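Long-range contact in mandelate racemase/muconate lactonizing protein (Paenibacillus sp., PDB 3QPE), which probably acts as an acid-sugar dehydratase of the enolase superfamily, binding magnesium and the sugar acid D-galacturonate in its active site: residues A208-N213 and A235-E240. Residues are numbered along the deposited sequence; the frame is centred on the assembly and turned at random.
Sequences ANNAYN and AFHEDE. With MG (magnesium ion), chain F; DGU (D-galacturonic acid), chain G.
Tyr-212 and Ala-235 join two neighbouring loops by a backbone hydrogen bond at the mouth of the enolase-type TIM barrel, where the loops following the parallel strands 204-207 and 229-233 carry active-site groups. The amide N of Tyr-212 donates to the carbonyl O of Ala-235 at 3.0 Å, with 142° at the hydrogen. That oxygen also lies 3.2 Å from Tyr-212 CB and 3.6 Å from Asn-210 CA, a weaker CA-H...O contact. Ala-235 meets the other loop through its backbone, its methyl turning away onto Thr-217 of helix 214-223. A small side chain suits Ala-208, whose CB fits between that backbone and the rim of one face of the Tyr-212 ring; the tyrosine hydroxyl is hydrogen-bonded to Asp-187. Residues 208-211 form a type I' turn, with Asn-209 and Asn-210 at its centre; asparagine tolerates the left-handed backbone better than most residues with side chains. The turn sends Asn-209 away from the other loop to the sugar, where its ND2 donates to O5 of D-galacturonic acid. With CG beside its backbone N (chi1 -73°), Asn-210 instead lays its amide along the backbone of Phe-236 and His-237, and a water joins Asn-210 O to His-237 N. Phe-236 CB lies 3.5 Å from Tyr-212 O and its ring beside the Asn-213 backbone; an aromatic suits the place because Leu-242 and Tyr-243 of helix 240-253 pack against it. Asn-213 and Asp-239 then cap the helices that follow, while the His-237 ring stacks on His-237 of the second subunit. Beyond the junction, Glu-238 shares a magnesium ion with Glu-234 and Asp-261; its chain bends at chi2 (-95°), and the carboxylate grips the metal through OE2 at 2.2 Å while OE1 accepts a hydrogen bond from a metal-bound water at 2.7 Å.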
# COMPACT_ATOMS: atom_id res chain seq x y z
N ALA A 208 1.96 -2.97 15.47
CA ALA A 208 2.17 -1.53 15.56
C ALA A 208 1.17 -0.73 14.75
O ALA A 208 1.10 0.50 14.87
CB ALA A 208 3.62 -1.17 15.13
N ASN A 209 0.38 -1.40 13.93
CA ASN A 209 -0.50 -0.69 13.00
C ASN A 209 0.23 0.45 12.30
O ASN A 209 -0.28 1.56 12.16
CB ASN A 209 -1.79 -0.22 13.67
CG ASN A 209 -2.71 -1.37 14.05
OD1 ASN A 209 -2.75 -1.77 15.21
ND2 ASN A 209 -3.43 -1.92 13.07
N ASN A 210 1.46 0.13 11.88
CA ASN A 210 2.24 1.00 11.01
C ASN A 210 2.73 2.26 11.69
O ASN A 210 3.25 3.17 11.05
CB ASN A 210 1.46 1.33 9.74
CG ASN A 210 1.37 0.14 8.78
OD1 ASN A 210 2.20 -0.76 8.84
ND2 ASN A 210 0.37 0.15 7.91
N ALA A 211 2.60 2.28 13.02
CA ALA A 211 2.97 3.46 13.80
C ALA A 211 4.47 3.66 14.03
O ALA A 211 4.86 4.72 14.50
CB ALA A 211 2.22 3.44 15.15
N TYR A 212 5.30 2.67 13.70
CA TYR A 212 6.75 2.82 13.91
C TYR A 212 7.46 3.29 12.64
O TYR A 212 6.85 3.42 11.58
CB TYR A 212 7.38 1.49 14.37
CG TYR A 212 7.05 1.07 15.77
CD1 TYR A 212 6.57 1.98 16.70
CD2 TYR A 212 7.23 -0.25 16.19
CE1 TYR A 212 6.28 1.60 17.99
CE2 TYR A 212 6.92 -0.64 17.47
CZ TYR A 212 6.45 0.30 18.37
OH TYR A 212 6.15 -0.06 19.67
N ASN A 213 8.75 3.58 12.76
CA ASN A 213 9.66 3.57 11.61
C ASN A 213 10.72 2.49 11.87
O ASN A 213 10.58 1.73 12.82
CB ASN A 213 10.24 4.96 11.33
CG ASN A 213 11.06 5.51 12.47
OD1 ASN A 213 11.50 4.76 13.33
ND2 ASN A 213 11.27 6.81 12.48
N ALA A 235 4.95 -3.24 11.59
CA ALA A 235 5.78 -2.24 12.25
C ALA A 235 5.61 -0.90 11.54
O ALA A 235 5.50 0.15 12.16
CB ALA A 235 7.25 -2.66 12.23
N PHE A 236 5.57 -0.95 10.21
CA PHE A 236 5.46 0.23 9.35
C PHE A 236 4.94 -0.28 8.01
O PHE A 236 4.96 -1.49 7.75
CB PHE A 236 6.84 0.90 9.19
CG PHE A 236 7.96 -0.08 9.04
CD1 PHE A 236 8.83 -0.31 10.09
CD2 PHE A 236 8.11 -0.81 7.87
CE1 PHE A 236 9.86 -1.23 9.97
CE2 PHE A 236 9.13 -1.73 7.76
CZ PHE A 236 10.01 -1.94 8.80
N HIS A 237 4.42 0.60 7.16
CA HIS A 237 3.84 0.09 5.93
C HIS A 237 4.89 -0.70 5.15
O HIS A 237 6.01 -0.24 4.99
CB HIS A 237 3.27 1.20 5.06
CG HIS A 237 2.64 0.69 3.81
ND1 HIS A 237 1.57 -0.18 3.83
CD2 HIS A 237 2.95 0.86 2.50
CE1 HIS A 237 1.24 -0.50 2.59
NE2 HIS A 237 2.06 0.12 1.77
N GLU A 238 4.51 -1.89 4.68
CA GLU A 238 5.46 -2.81 4.06
C GLU A 238 6.31 -2.16 2.96
O GLU A 238 5.82 -1.43 2.11
CB GLU A 238 4.77 -4.06 3.52
CG GLU A 238 3.61 -3.79 2.59
CD GLU A 238 2.29 -3.80 3.32
OE1 GLU A 238 1.26 -4.21 2.73
OE2 GLU A 238 2.29 -3.38 4.48
N ASP A 239 7.60 -2.46 3.02
CA ASP A 239 8.62 -1.85 2.17
C ASP A 239 9.74 -2.89 2.11
O ASP A 239 10.30 -3.26 3.15
CB ASP A 239 9.10 -0.55 2.81
CG ASP A 239 10.18 0.15 2.02
OD1 ASP A 239 11.03 -0.54 1.42
OD2 ASP A 239 10.19 1.41 2.00
N GLU A 240 10.06 -3.38 0.92
CA GLU A 240 11.01 -4.48 0.80
C GLU A 240 12.38 -4.12 1.35
O GLU A 240 13.05 -4.95 1.98
CB GLU A 240 11.11 -4.98 -0.66
CG GLU A 240 11.79 -6.33 -0.74
CD GLU A 240 12.14 -6.76 -2.16
OE1 GLU A 240 11.83 -6.03 -3.13
OE2 GLU A 240 12.73 -7.85 -2.29
MG MG F . 0.82 -3.63 6.09
O1 DGU G . -10.20 -2.76 11.74
O2 DGU G . -8.47 -1.20 13.33
O5 DGU G . -4.69 -4.59 12.89
O6B DGU G . -4.40 -7.31 13.43
C1 DGU G . -9.19 -3.25 12.27
C2 DGU G . -8.53 -2.63 13.52
C3 DGU G . -7.11 -3.17 13.78
C4 DGU G . -7.00 -4.72 13.72
C5 DGU G . -5.56 -5.25 13.83
C6 DGU G . -5.50 -6.79 13.73
O3 DGU G . -6.66 -2.74 15.07
O4 DGU G . -7.52 -5.17 12.47
O6A DGU G . -6.56 -7.40 13.96
O HOH W 1 3.69 3.32 8.10
O HOH W 2 2.47 -2.67 7.17
O HOH W 3 0.01 -1.59 5.42
O HOH W 4 -0.53 -4.70 4.72